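Local structure of restriction endonuclease LpnPI (4RZL) at residues F14-A18 with D38-I44; H96-H102 with F178-R182; L112-F116 with Y181-F185; I132-V136 with V147-A153. The protein cuts DNA in a way that depends on cytosine modification, and this chain is its N-terminal DNA recognition domain of the SRA type. All blocks are in the same frame, centred on the assembly; numbering follows the deposited sequence.

The four contacts run across the recognition domain, and interaction 4 lies closest to its middle, its centre about 5 Å from that of the chain. Interactions 1 and 3 lie on opposite sides of the chain centre, with centres about 27 Å apart. Interaction 4 touches both. Ile41 and Pro40 of helix 40-44 pack on Phe135 and Val147, while Phe185 of interaction 3 packs on Ile132 and Ala153. Interactions 2 and 3 share Tyr181 on strand 176-187, and their centres are about 14 Å apart. Interaction 2 sits further out, about 20 Å from the chain centre. Strands 147-155 and 176-187 are neighbours in one sheet, which connects interactions 2, 3 and 4.

Interaction 1: residues F14-A18 with D38-I44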
loop_
_atom_site.group_PDB
_atom_site.type_symbol
_atom_site.label_atom_id
_atom_site.label_comp_id
_atom_site.label_asym_id
_atom_site.label_seq_id
_atom_site.Cartn_x
_atom_site.Cartn_y
_atom_site.Cartn_z
ATOM N N PHE A 14 -11.173 -8.717 15.488
ATOM C CA PHE A 14 -11.135 -9.558 14.300
ATOM C C PHE A 14 -12.515 -9.894 13.769
ATOM O O PHE A 14 -12.709 -10.034 12.566
ATOM C CB PHE A 14 -10.370 -10.850 14.596
ATOM C CG PHE A 14 -10.268 -11.782 13.417
ATOM C CD1 PHE A 14 -9.451 -11.472 12.339
ATOM C CD2 PHE A 14 -10.971 -12.980 13.397
ATOM C CE1 PHE A 14 -9.341 -12.336 11.248
ATOM C CE2 PHE A 14 -10.860 -13.858 12.316
ATOM C CZ PHE A 14 -10.051 -13.532 11.237
ATOM N N ASP A 15 -13.499 -9.999 14.648
ATOM C CA ASP A 15 -14.817 -10.378 14.163
ATOM C C ASP A 15 -15.638 -9.165 13.704
ATOM O O ASP A 15 -16.781 -9.320 13.292
ATOM C CB ASP A 15 -15.567 -11.185 15.234
ATOM C CG ASP A 15 -16.072 -10.326 16.374
ATOM O OD1 ASP A 15 -15.375 -9.360 16.751
ATOM O OD2 ASP A 15 -17.170 -10.624 16.896
ATOM N N THR A 16 -15.049 -7.967 13.734
ATOM C CA THR A 16 -15.734 -6.778 13.208
ATOM C C THR A 16 -15.142 -6.269 11.885
ATOM O O THR A 16 -15.533 -5.204 11.391
ATOM C CB THR A 16 -15.749 -5.612 14.229
ATOM O OG1 THR A 16 -14.416 -5.121 14.437
ATOM C CG2 THR A 16 -16.333 -6.080 15.561
ATOM N N LEU A 17 -14.185 -7.009 11.330
ATOM C CA LEU A 17 -13.434 -6.550 10.157
ATOM C C LEU A 17 -14.247 -6.511 8.857
ATOM O O LEU A 17 -14.041 -5.634 8.012
ATOM C CB LEU A 17 -12.206 -7.445 9.939
ATOM C CG LEU A 17 -11.191 -7.447 11.081
ATOM C CD1 LEU A 17 -9.944 -8.245 10.699
ATOM C CD2 LEU A 17 -10.823 -6.050 11.539
ATOM N N ALA A 18 -15.167 -7.458 8.696
ATOM C CA ALA A 18 -15.845 -7.636 7.416
ATOM C C ALA A 18 -16.692 -6.448 6.956
ATOM O O ALA A 18 -16.875 -6.255 5.748
ATOM C CB ALA A 18 -16.706 -8.903 7.460
ATOM N N ASP A 38 -6.268 -16.066 9.513
ATOM C CA ASP A 38 -6.117 -15.050 10.551
ATOM C C ASP A 38 -5.714 -13.680 10.005
ATOM O O ASP A 38 -5.645 -12.704 10.753
ATOM C CB ASP A 38 -5.072 -15.480 11.580
ATOM C CG ASP A 38 -5.533 -16.634 12.442
ATOM O OD1 ASP A 38 -6.748 -16.922 12.457
ATOM O OD2 ASP A 38 -4.676 -17.221 13.135
ATOM N N ASP A 39 -5.384 -13.630 8.720
ATOM C CA ASP A 39 -4.967 -12.393 8.071
ATOM C C ASP A 39 -6.092 -11.358 8.069
ATOM O O ASP A 39 -7.135 -11.570 7.450
ATOM C CB ASP A 39 -4.522 -12.687 6.637
ATOM C CG ASP A 39 -4.341 -11.432 5.813
ATOM O OD1 ASP A 39 -3.407 -10.669 6.113
ATOM O OD2 ASP A 39 -5.133 -11.201 4.873
ATOM N N PRO A 40 -5.873 -10.219 8.740
ATOM C CA PRO A 40 -6.940 -9.212 8.794
ATOM C C PRO A 40 -7.216 -8.527 7.458
ATOM O O PRO A 40 -8.377 -8.215 7.183
ATOM C CB PRO A 40 -6.423 -8.199 9.831
ATOM C CG PRO A 40 -4.936 -8.378 9.834
ATOM C CD PRO A 40 -4.708 -9.848 9.563
ATOM N N ILE A 41 -6.191 -8.303 6.641
ATOM C CA ILE A 41 -6.379 -7.568 5.404
ATOM C C ILE A 41 -7.382 -8.233 4.454
ATOM O O ILE A 41 -8.244 -7.555 3.895
ATOM C CB ILE A 41 -5.044 -7.378 4.658
ATOM C CG1 ILE A 41 -4.159 -6.401 5.428
ATOM C CG2 ILE A 41 -5.292 -6.837 3.255
ATOM C CD1 ILE A 41 -2.784 -6.228 4.838
ATOM N N SER A 42 -7.276 -9.550 4.263
ATOM C CA SER A 42 -8.170 -10.242 3.332
ATOM C C SER A 42 -9.600 -10.331 3.875
ATOM O O SER A 42 -10.547 -10.516 3.119
ATOM C CB SER A 42 -7.640 -11.647 2.994
ATOM O OG SER A 42 -7.291 -12.357 4.168
ATOM N N LYS A 43 -9.765 -10.198 5.183
ATOM C CA LYS A 43 -11.114 -10.171 5.755
ATOM C C LYS A 43 -11.791 -8.816 5.532
ATOM O O LYS A 43 -12.987 -8.740 5.255
ATOM C CB LYS A 43 -11.076 -10.492 7.241
ATOM C CG LYS A 43 -12.450 -10.828 7.795
ATOM C CD LYS A 43 -12.326 -11.435 9.167
ATOM C CE LYS A 43 -13.651 -11.994 9.627
ATOM N NZ LYS A 43 -13.508 -12.548 10.991
ATOM N N ILE A 44 -11.012 -7.747 5.656
ATOM C CA ILE A 44 -11.513 -6.397 5.431
ATOM C C ILE A 44 -11.898 -6.193 3.972
ATOM O O ILE A 44 -12.923 -5.585 3.659
ATOM C CB ILE A 44 -10.454 -5.340 5.814
ATOM C CG1 ILE A 44 -10.045 -5.498 7.274
ATOM C CG2 ILE A 44 -10.966 -3.925 5.540
ATOM C CD1 ILE A 44 -8.826 -4.648 7.662
HETATM O O HOH W 1 -15.409 -7.859 3.859
#
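Lys43 lays its side chain across the face of Phe14, and the two side chains cross at about a right angle. Its CG is anti to the backbone N (chi1 -165°) and the chain is extended beyond, which carries the amine from helix 40-44 to the loop. NZ stands 3.6 Å from the centroid of the Phe14 ring, over the face, in a cation-pi contact. CD adds a CH-pi contact on the same ring. Phe14 also has CG anti to its N (chi1 -179°), and this turn brings the end of the ring toward residues 38-43. The amine gives a hydrogen bond of 3.1 Å from Lys43 NZ to Phe14 O, reaching the oxygen from above the carbonyl plane. Beneath lies an apolar layer: Leu17 CD1 is 3.6 Å from Pro40 CB, and Leu17 CB meets Ile44 CG1. Tyr28 of strand 27-28 also packs against Leu17 and Ile44. Asp39 is the helix N-cap; its OD2 accepts from Ser42 N and Ser42 OG and forms a salt bridge with Arg55. Lys43 is thus a polar tie between loop and helix, beside the Leu17 packing; its positive charge is probably shared between the ring and the carbonyl of Phe14.

Interaction 2: residues H96-H102 with F178-R182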
loop_
_atom_site.group_PDB
_atom_site.type_symbol
_atom_site.label_atom_id
_atom_site.label_comp_id
_atom_site.label_asym_id
_atom_site.label_seq_id
_atom_site.Cartn_x
_atom_site.Cartn_y
_atom_site.Cartn_z
ATOM N N HIS A 96 16.042 -11.213 -2.068
ATOM C CA HIS A 96 17.065 -12.259 -2.004
ATOM C C HIS A 96 17.712 -12.472 -3.377
ATOM O O HIS A 96 17.112 -12.139 -4.411
ATOM C CB HIS A 96 16.459 -13.593 -1.531
ATOM C CG HIS A 96 15.843 -13.540 -0.168
ATOM N ND1 HIS A 96 14.529 -13.177 0.039
ATOM C CD2 HIS A 96 16.354 -13.826 1.053
ATOM C CE1 HIS A 96 14.263 -13.227 1.336
ATOM N NE2 HIS A 96 15.351 -13.622 1.970
ATOM N N PRO A 97 18.903 -13.031 -3.374
ATOM C CA PRO A 97 19.520 -13.447 -4.618
ATOM C C PRO A 97 18.689 -14.517 -5.297
ATOM O O PRO A 97 18.021 -15.236 -4.680
ATOM C CB PRO A 97 20.888 -13.920 -4.168
ATOM C CG PRO A 97 21.095 -13.319 -2.893
ATOM C CD PRO A 97 19.811 -13.160 -2.261
ATOM N N GLY A 98 18.656 -14.496 -6.591
ATOM C CA GLY A 98 17.942 -15.477 -7.357
ATOM C C GLY A 98 17.559 -15.106 -8.745
ATOM O O GLY A 98 18.161 -15.527 -9.625
ATOM N N HIS A 99 16.666 -14.167 -8.902
ATOM C CA HIS A 99 16.138 -13.821 -10.173
ATOM C C HIS A 99 16.396 -12.354 -10.407
ATOM O O HIS A 99 16.825 -11.702 -9.523
ATOM C CB HIS A 99 14.694 -14.281 -10.237
ATOM C CG HIS A 99 14.475 -15.772 -10.472
ATOM N ND1 HIS A 99 13.448 -16.425 -9.962
ATOM C CD2 HIS A 99 15.136 -16.686 -11.247
ATOM C CE1 HIS A 99 13.464 -17.693 -10.378
ATOM N NE2 HIS A 99 14.494 -17.845 -11.147
ATOM N N ASP A 100 16.298 -11.859 -11.624
ATOM C CA ASP A 100 16.286 -10.452 -12.001
ATOM C C ASP A 100 15.232 -9.671 -11.198
ATOM O O ASP A 100 14.250 -10.239 -10.703
ATOM C CB ASP A 100 16.032 -10.334 -13.512
ATOM C CG ASP A 100 15.839 -8.900 -13.972
ATOM O OD1 ASP A 100 16.857 -8.216 -14.227
ATOM O OD2 ASP A 100 14.662 -8.467 -14.095
ATOM N N ILE A 101 15.458 -8.368 -11.067
ATOM C CA ILE A 101 14.615 -7.474 -10.274
ATOM C C ILE A 101 13.124 -7.607 -10.619
ATOM O O ILE A 101 12.275 -7.526 -9.733
ATOM C CB ILE A 101 15.097 -6.002 -10.450
ATOM C CG1 ILE A 101 14.193 -5.006 -9.706
ATOM C CG2 ILE A 101 15.181 -5.623 -11.927
ATOM C CD1 ILE A 101 14.818 -3.599 -9.602
ATOM N N HIS A 102 12.813 -7.876 -11.885
ATOM C CA HIS A 102 11.420 -7.974 -12.324
ATOM C C HIS A 102 10.860 -9.388 -12.309
ATOM O O HIS A 102 9.670 -9.599 -12.577
ATOM C CB HIS A 102 11.286 -7.386 -13.724
ATOM C CG HIS A 102 11.551 -5.915 -13.778
ATOM N ND1 HIS A 102 12.475 -5.353 -14.630
ATOM C CD2 HIS A 102 11.010 -4.889 -13.076
ATOM C CE1 HIS A 102 12.488 -4.043 -14.458
ATOM N NE2 HIS A 102 11.607 -3.732 -13.523
ATOM N N PHE A 178 22.394 -8.150 -6.093
ATOM C CA PHE A 178 21.110 -8.182 -6.792
ATOM C C PHE A 178 20.406 -6.843 -6.603
ATOM O O PHE A 178 20.791 -6.058 -5.738
ATOM C CB PHE A 178 20.238 -9.337 -6.275
ATOM C CG PHE A 178 19.907 -9.230 -4.807
ATOM C CD1 PHE A 178 20.842 -9.584 -3.846
ATOM C CD2 PHE A 178 18.664 -8.770 -4.391
ATOM C CE1 PHE A 178 20.549 -9.475 -2.502
ATOM C CE2 PHE A 178 18.352 -8.660 -3.054
ATOM C CZ PHE A 178 19.289 -9.010 -2.098
ATOM N N GLN A 179 19.378 -6.590 -7.409
ATOM C CA GLN A 179 18.678 -5.304 -7.365
ATOM C C GLN A 179 17.235 -5.426 -6.887
ATOM O O GLN A 179 16.580 -6.455 -7.079
ATOM C CB GLN A 179 18.698 -4.643 -8.746
ATOM C CG GLN A 179 20.066 -4.166 -9.218
ATOM C CD GLN A 179 19.975 -3.453 -10.553
ATOM O OE1 GLN A 179 19.559 -4.041 -11.555
ATOM N NE2 GLN A 179 20.338 -2.167 -10.565
ATOM N N ASN A 180 16.749 -4.357 -6.271
ATOM C CA ASN A 180 15.380 -4.294 -5.796
ATOM C C ASN A 180 14.905 -2.847 -5.915
ATOM O O ASN A 180 15.719 -1.920 -5.923
ATOM C CB ASN A 180 15.285 -4.792 -4.337
ATOM C CG ASN A 180 13.836 -5.108 -3.901
ATOM O OD1 ASN A 180 12.944 -5.356 -4.736
ATOM N ND2 ASN A 180 13.601 -5.069 -2.586
ATOM N N TYR A 181 13.597 -2.638 -5.996
ATOM C CA TYR A 181 13.096 -1.273 -6.107
ATOM C C TYR A 181 12.950 -0.598 -4.752
ATOM O O TYR A 181 12.526 -1.207 -3.761
ATOM C CB TYR A 181 11.748 -1.251 -6.825
ATOM C CG TYR A 181 11.847 -1.269 -8.334
ATOM C CD1 TYR A 181 12.724 -0.419 -9.016
ATOM C CD2 TYR A 181 11.088 -2.159 -9.077
ATOM C CE1 TYR A 181 12.815 -0.451 -10.395
ATOM C CE2 TYR A 181 11.173 -2.197 -10.458
ATOM C CZ TYR A 181 12.035 -1.342 -11.107
ATOM O OH TYR A 181 12.102 -1.385 -12.474
ATOM N N ARG A 182 13.319 0.673 -4.723
ATOM C CA ARG A 182 12.924 1.572 -3.655
ATOM C C ARG A 182 11.912 2.533 -4.268
ATOM O O ARG A 182 12.244 3.299 -5.180
ATOM C CB ARG A 182 14.136 2.311 -3.086
ATOM C CG ARG A 182 13.827 3.370 -2.047
ATOM C CD ARG A 182 15.129 4.057 -1.703
ATOM N NE ARG A 182 15.031 5.014 -0.617
ATOM C CZ ARG A 182 14.891 6.324 -0.794
ATOM N NH1 ARG A 182 14.806 6.820 -2.022
ATOM N NH2 ARG A 182 14.830 7.133 0.256
#
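Ile101 pushes its CD1 straight over the centre of the Tyr181 ring, 3.7 Å from the centroid and only 5° off the normal. CG1 sits anti to the backbone N (chi1 176°), and the chain stays extended to CD1. This is the tight part of the contact. CB of Ile101 lies 3.7 Å from Gln179 O, and Ala168 of strand 166-173 also touches this side chain. Next to it, His102 meets the edge of the Tyr181 ring. His102 NE2 and Tyr181 OH form a hydrogen bond of 2.6 Å, in which either could be the donor. The two ring planes are oblique, at 51°. Phe178 is also buried. The backbone of His96 and Pro97 lies over one of its faces, with Pro97 CD 3.8 Å from Phe178 CE1. The His96 side chain points away from the strand. The outer side is looser: His99 and Asp100 are exposed, and residues 98-100 make no contact with the strand. Their loop is ordered from within, since Asp100 OD2 accepts from His102 N at 2.9 Å. That bond closes an Asx turn, which leads the loop back onto strand 176-187, the second strand of an antiparallel hairpin with strand 166-173.

Interaction 3: residues L112-F116 with Y181-F185; sequences LKMLF and YRAIF
Leu112 lies among Tyr181, Ala183 and Phe185, and with Tyr181 and Phe116 it has the most surface buried in this contact. Its two methyl groups divide the work. CD1 passes Tyr181 CB at 4.1 Å, the two side chains sliding past each other in opposite directions. CD2 touches the edge of the Phe185 ring, 3.7 Å from CZ, and also approaches Ala183 CB. Phe116 sits one helical turn further on. Its CG is anti to the carbonyl carbon (chi1 -78°), and the ring reaches over to the strand. The edge of Phe116 points at the face of Phe185 in a T-shaped pair, with centroids 5.3 Å apart and planes at 67°. Ile184 O lies at the edge of the Phe116 ring, in its plane, 3.4 Å from CE2. Phe116 CZ rests 3.8 Å from Ala183 CB, where the small methyl lets the ring come close to the strand. Helix 108-119 thus packs on the sheet through strand 176-187. The segment axes are 10.5 Å apart and their directions differ by 39°, an alpha/beta layer consistent with an SRA-type domain. Leu166 of strand 166-173 touches Phe116, Tyr181 and Ala183. Beyond Leu112, Tyr181 passes Lys113 at an angle. Lys113 CB is 3.7 Å from Tyr181 OH, a van der Waals contact; the hydroxyl's hydrogen bond goes to His102. The amine of Lys113 turns away to a salt bridge with Asp117.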
loop_
_atom_site.group_PDB
_atom_site.type_symbol
_atom_site.label_atom_id
_atom_site.label_comp_id
_atom_site.label_asym_id
_atom_site.label_seq_id
_atom_site.Cartn_x
_atom_site.Cartn_y
_atom_site.Cartn_z
ATOM N N LEU A 112 5.257 -2.292 -9.962
ATOM C CA LEU A 112 5.796 -0.995 -9.546
ATOM C C LEU A 112 6.328 -0.253 -10.761
ATOM O O LEU A 112 6.029 0.922 -10.955
ATOM C CB LEU A 112 6.900 -1.139 -8.497
ATOM C CG LEU A 112 6.496 -1.500 -7.064
ATOM C CD1 LEU A 112 7.724 -1.747 -6.184
ATOM C CD2 LEU A 112 5.654 -0.417 -6.462
ATOM N N LYS A 113 7.088 -0.939 -11.608
ATOM C CA LYS A 113 7.628 -0.268 -12.787
ATOM C C LYS A 113 6.501 0.267 -13.679
ATOM O O LYS A 113 6.552 1.401 -14.167
ATOM C CB LYS A 113 8.541 -1.205 -13.587
ATOM C CG LYS A 113 9.109 -0.524 -14.837
ATOM C CD LYS A 113 9.937 -1.461 -15.716
ATOM C CE LYS A 113 10.327 -0.788 -17.042
ATOM N NZ LYS A 113 10.853 0.603 -16.807
ATOM N N MET A 114 5.473 -0.545 -13.885
ATOM C CA MET A 114 4.336 -0.126 -14.711
ATOM C C MET A 114 3.610 1.084 -14.134
ATOM O O MET A 114 3.268 2.013 -14.865
ATOM C CB MET A 114 3.343 -1.275 -14.877
ATOM C CG MET A 114 3.816 -2.355 -15.837
ATOM S SD MET A 114 2.639 -3.707 -15.882
ATOM C CE MET A 114 1.103 -2.778 -15.983
ATOM N N LEU A 115 3.396 1.058 -12.820
ATOM C CA LEU A 115 2.668 2.115 -12.128
ATOM C C LEU A 115 3.410 3.444 -12.173
ATOM O O LEU A 115 2.803 4.484 -12.425
ATOM C CB LEU A 115 2.417 1.727 -10.677
ATOM C CG LEU A 115 1.509 0.545 -10.403
ATOM C CD1 LEU A 115 1.412 0.363 -8.901
ATOM C CD2 LEU A 115 0.162 0.789 -10.993
ATOM N N PHE A 116 4.721 3.425 -11.941
ATOM C CA PHE A 116 5.470 4.681 -11.988
ATOM C C PHE A 116 5.641 5.190 -13.434
ATOM O O PHE A 116 5.520 6.396 -13.686
ATOM C CB PHE A 116 6.824 4.522 -11.283
ATOM C CG PHE A 116 6.712 4.578 -9.784
ATOM C CD1 PHE A 116 6.250 3.471 -9.069
ATOM C CD2 PHE A 116 7.004 5.750 -9.096
ATOM C CE1 PHE A 116 6.115 3.527 -7.682
ATOM C CE2 PHE A 116 6.866 5.816 -7.706
ATOM C CZ PHE A 116 6.424 4.696 -6.999
ATOM N N TYR A 181 13.597 -2.638 -5.996
ATOM C CA TYR A 181 13.096 -1.273 -6.107
ATOM C C TYR A 181 12.950 -0.598 -4.752
ATOM O O TYR A 181 12.526 -1.207 -3.761
ATOM C CB TYR A 181 11.748 -1.251 -6.825
ATOM C CG TYR A 181 11.847 -1.269 -8.334
ATOM C CD1 TYR A 181 12.724 -0.419 -9.016
ATOM C CD2 TYR A 181 11.088 -2.159 -9.077
ATOM C CE1 TYR A 181 12.815 -0.451 -10.395
ATOM C CE2 TYR A 181 11.173 -2.197 -10.458
ATOM C CZ TYR A 181 12.035 -1.342 -11.107
ATOM O OH TYR A 181 12.102 -1.385 -12.474
ATOM N N ARG A 182 13.319 0.673 -4.723
ATOM C CA ARG A 182 12.924 1.572 -3.655
ATOM C C ARG A 182 11.912 2.533 -4.268
ATOM O O ARG A 182 12.244 3.299 -5.180
ATOM C CB ARG A 182 14.136 2.311 -3.086
ATOM C CG ARG A 182 13.827 3.370 -2.047
ATOM C CD ARG A 182 15.129 4.057 -1.703
ATOM N NE ARG A 182 15.031 5.014 -0.617
ATOM C CZ ARG A 182 14.891 6.324 -0.794
ATOM N NH1 ARG A 182 14.806 6.820 -2.022
ATOM N NH2 ARG A 182 14.830 7.133 0.256
ATOM N N ALA A 183 10.672 2.461 -3.799
ATOM C CA ALA A 183 9.577 3.213 -4.412
ATOM C C ALA A 183 9.020 4.242 -3.444
ATOM O O ALA A 183 8.798 3.930 -2.281
ATOM C CB ALA A 183 8.455 2.257 -4.866
ATOM N N ILE A 184 8.756 5.451 -3.934
ATOM C CA ILE A 184 8.267 6.531 -3.078
ATOM C C ILE A 184 6.827 6.916 -3.467
ATOM O O ILE A 184 6.530 7.161 -4.635
ATOM C CB ILE A 184 9.199 7.762 -3.153
ATOM C CG1 ILE A 184 10.632 7.354 -2.787
ATOM C CG2 ILE A 184 8.679 8.920 -2.263
ATOM C CD1 ILE A 184 11.591 8.518 -2.561
ATOM N N PHE A 185 5.939 6.936 -2.478
ATOM C CA PHE A 185 4.518 7.202 -2.689
ATOM C C PHE A 185 4.060 8.422 -1.907
ATOM O O PHE A 185 4.668 8.774 -0.898
ATOM C CB PHE A 185 3.665 6.002 -2.254
ATOM C CG PHE A 185 3.924 4.744 -3.040
ATOM C CD1 PHE A 185 4.945 3.872 -2.675
ATOM C CD2 PHE A 185 3.157 4.437 -4.147
ATOM C CE1 PHE A 185 5.177 2.705 -3.405
ATOM C CE2 PHE A 185 3.383 3.270 -4.879
ATOM C CZ PHE A 185 4.388 2.408 -4.507
#

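Interaction 4: residues I132-V136 with V147-A153; sequences IFIFV and VQFKGVA
Phe149 and Phe133 meet through different first torsions. Phe149 has CG anti to the backbone N (chi1 178°), whereas Phe133 has CG anti to the carbonyl carbon (chi1 -67°). The Phe149 ring therefore reaches along the sheet and turns its edge to the face of Phe133, with planes at 83°. Phe149 CE1 comes 4.0 Å from Phe133 CB. On the same edge, the neighbouring atom CD1 of Phe149 stands over a face of Phe135, 3.9 Å from CZ, with the two rings oblique. Leu22 touches all three phenylalanines, which form an aromatic cluster on one face of the sheet. The two strands make an antiparallel beta hairpin. Val136 and Gln148 are a hydrogen-bonded pair, and the bond from Gln148 N to Val136 O is 2.8 Å. Further along, a beta bulge sets Lys150 and Gly151 opposite Ile134. Ile134 O accepts from Lys150 N at 2.8 Å, while Ile134 N donates to Gly151 O at 3.0 Å. Gly151 has a positive phi, and its N lies over the centre of the Phe149 ring. The opposite face of the sheet carries aliphatic contacts. Ile134 CD1 is 3.5 Å from Ala153 CB. The bent chain of Lys150 brings its CG 3.7 Å from Val136 CG1. Beyond, Lys150 NZ bonds Gln148 OE1 from above the amide plane and forms a salt bridge with Asp25.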
loop_
_atom_site.group_PDB
_atom_site.type_symbol
_atom_site.label_atom_id
_atom_site.label_comp_id
_atom_site.label_asym_id
_atom_site.label_seq_id
_atom_site.Cartn_x
_atom_site.Cartn_y
_atom_site.Cartn_z
ATOM N N ILE A 132 -4.100 2.622 -4.190
ATOM C CA ILE A 132 -3.170 1.810 -3.421
ATOM C C ILE A 132 -3.477 2.010 -1.944
ATOM O O ILE A 132 -3.601 3.155 -1.482
ATOM C CB ILE A 132 -1.705 2.178 -3.723
ATOM C CG1 ILE A 132 -1.355 1.808 -5.166
ATOM C CG2 ILE A 132 -0.768 1.477 -2.762
ATOM C CD1 ILE A 132 -0.045 2.402 -5.650
ATOM N N PHE A 133 -3.659 0.904 -1.225
ATOM C CA PHE A 133 -3.839 0.947 0.228
ATOM C C PHE A 133 -2.574 0.457 0.935
ATOM O O PHE A 133 -2.033 -0.609 0.597
ATOM C CB PHE A 133 -5.020 0.084 0.679
ATOM C CG PHE A 133 -6.380 0.582 0.232
ATOM C CD1 PHE A 133 -6.532 1.798 -0.414
ATOM C CD2 PHE A 133 -7.502 -0.197 0.446
ATOM C CE1 PHE A 133 -7.776 2.234 -0.823
ATOM C CE2 PHE A 133 -8.760 0.235 0.029
ATOM C CZ PHE A 133 -8.893 1.447 -0.606
ATOM N N ILE A 134 -2.113 1.215 1.924
ATOM C CA ILE A 134 -0.939 0.826 2.714
ATOM C C ILE A 134 -1.314 0.321 4.096
ATOM O O ILE A 134 -2.097 0.965 4.804
ATOM C CB ILE A 134 0.045 2.000 2.894
ATOM C CG1 ILE A 134 0.465 2.566 1.538
ATOM C CG2 ILE A 134 1.273 1.574 3.730
ATOM C CD1 ILE A 134 1.109 3.948 1.657
ATOM N N PHE A 135 -0.789 -0.845 4.467
ATOM C CA PHE A 135 -0.937 -1.393 5.831
ATOM C C PHE A 135 0.439 -1.691 6.399
ATOM O O PHE A 135 1.345 -2.119 5.663
ATOM C CB PHE A 135 -1.771 -2.689 5.852
ATOM C CG PHE A 135 -3.222 -2.512 5.472
ATOM C CD1 PHE A 135 -3.617 -2.558 4.144
ATOM C CD2 PHE A 135 -4.195 -2.353 6.452
ATOM C CE1 PHE A 135 -4.965 -2.418 3.790
ATOM C CE2 PHE A 135 -5.535 -2.212 6.117
ATOM C CZ PHE A 135 -5.926 -2.238 4.781
ATOM N N VAL A 136 0.616 -1.484 7.701
ATOM C CA VAL A 136 1.835 -1.951 8.347
ATOM C C VAL A 136 1.456 -2.913 9.467
ATOM O O VAL A 136 0.368 -2.819 10.043
ATOM C CB VAL A 136 2.709 -0.792 8.925
ATOM C CG1 VAL A 136 3.096 0.203 7.825
ATOM C CG2 VAL A 136 2.017 -0.087 10.098
ATOM N N VAL A 147 -2.873 -5.427 11.964
ATOM C CA VAL A 147 -2.299 -4.407 11.088
ATOM C C VAL A 147 -2.871 -3.007 11.352
ATOM O O VAL A 147 -3.899 -2.847 12.010
ATOM C CB VAL A 147 -2.525 -4.736 9.584
ATOM C CG1 VAL A 147 -1.931 -6.093 9.241
ATOM C CG2 VAL A 147 -4.021 -4.674 9.207
ATOM N N GLN A 148 -2.180 -1.998 10.837
ATOM C CA GLN A 148 -2.634 -0.623 10.918
ATOM C C GLN A 148 -2.747 -0.060 9.507
ATOM O O GLN A 148 -1.843 -0.244 8.700
ATOM C CB GLN A 148 -1.674 0.203 11.766
ATOM C CG GLN A 148 -2.038 1.685 11.870
ATOM C CD GLN A 148 -1.009 2.487 12.651
ATOM O OE1 GLN A 148 0.190 2.405 12.385
ATOM N NE2 GLN A 148 -1.474 3.241 13.648
ATOM N N PHE A 149 -3.870 0.580 9.202
ATOM C CA PHE A 149 -4.073 1.251 7.916
ATOM C C PHE A 149 -3.337 2.601 7.906
ATOM O O PHE A 149 -3.544 3.437 8.789
ATOM C CB PHE A 149 -5.571 1.429 7.667
ATOM C CG PHE A 149 -5.913 2.150 6.388
ATOM C CD1 PHE A 149 -5.579 1.610 5.152
ATOM C CD2 PHE A 149 -6.609 3.357 6.427
ATOM C CE1 PHE A 149 -5.903 2.279 3.960
ATOM C CE2 PHE A 149 -6.953 4.026 5.241
ATOM C CZ PHE A 149 -6.595 3.481 4.006
ATOM N N LYS A 150 -2.467 2.814 6.924
ATOM C CA LYS A 150 -1.674 4.047 6.882
ATOM C C LYS A 150 -2.171 5.038 5.826
ATOM O O LYS A 150 -1.693 6.160 5.773
ATOM C CB LYS A 150 -0.203 3.730 6.617
ATOM C CG LYS A 150 0.391 2.673 7.561
ATOM C CD LYS A 150 0.206 3.071 9.013
ATOM C CE LYS A 150 1.145 4.216 9.415
ATOM N NZ LYS A 150 0.925 4.665 10.838
ATOM N N GLY A 151 -3.102 4.611 4.977
ATOM C CA GLY A 151 -3.729 5.513 4.017
ATOM C C GLY A 151 -3.857 5.024 2.583
ATOM O O GLY A 151 -3.358 3.948 2.226
ATOM N N VAL A 152 -4.535 5.830 1.770
ATOM C CA VAL A 152 -4.628 5.642 0.323
ATOM C C VAL A 152 -3.432 6.352 -0.298
ATOM O O VAL A 152 -3.172 7.513 0.033
ATOM C CB VAL A 152 -5.922 6.248 -0.277
ATOM C CG1 VAL A 152 -6.025 5.931 -1.783
ATOM C CG2 VAL A 152 -7.156 5.790 0.481
ATOM N N ALA A 153 -2.719 5.685 -1.199
ATOM C CA ALA A 153 -1.481 6.246 -1.720
ATOM C C ALA A 153 -1.448 6.274 -3.241
ATOM O O ALA A 153 -2.186 5.537 -3.907
ATOM C CB ALA A 153 -0.279 5.449 -1.202
#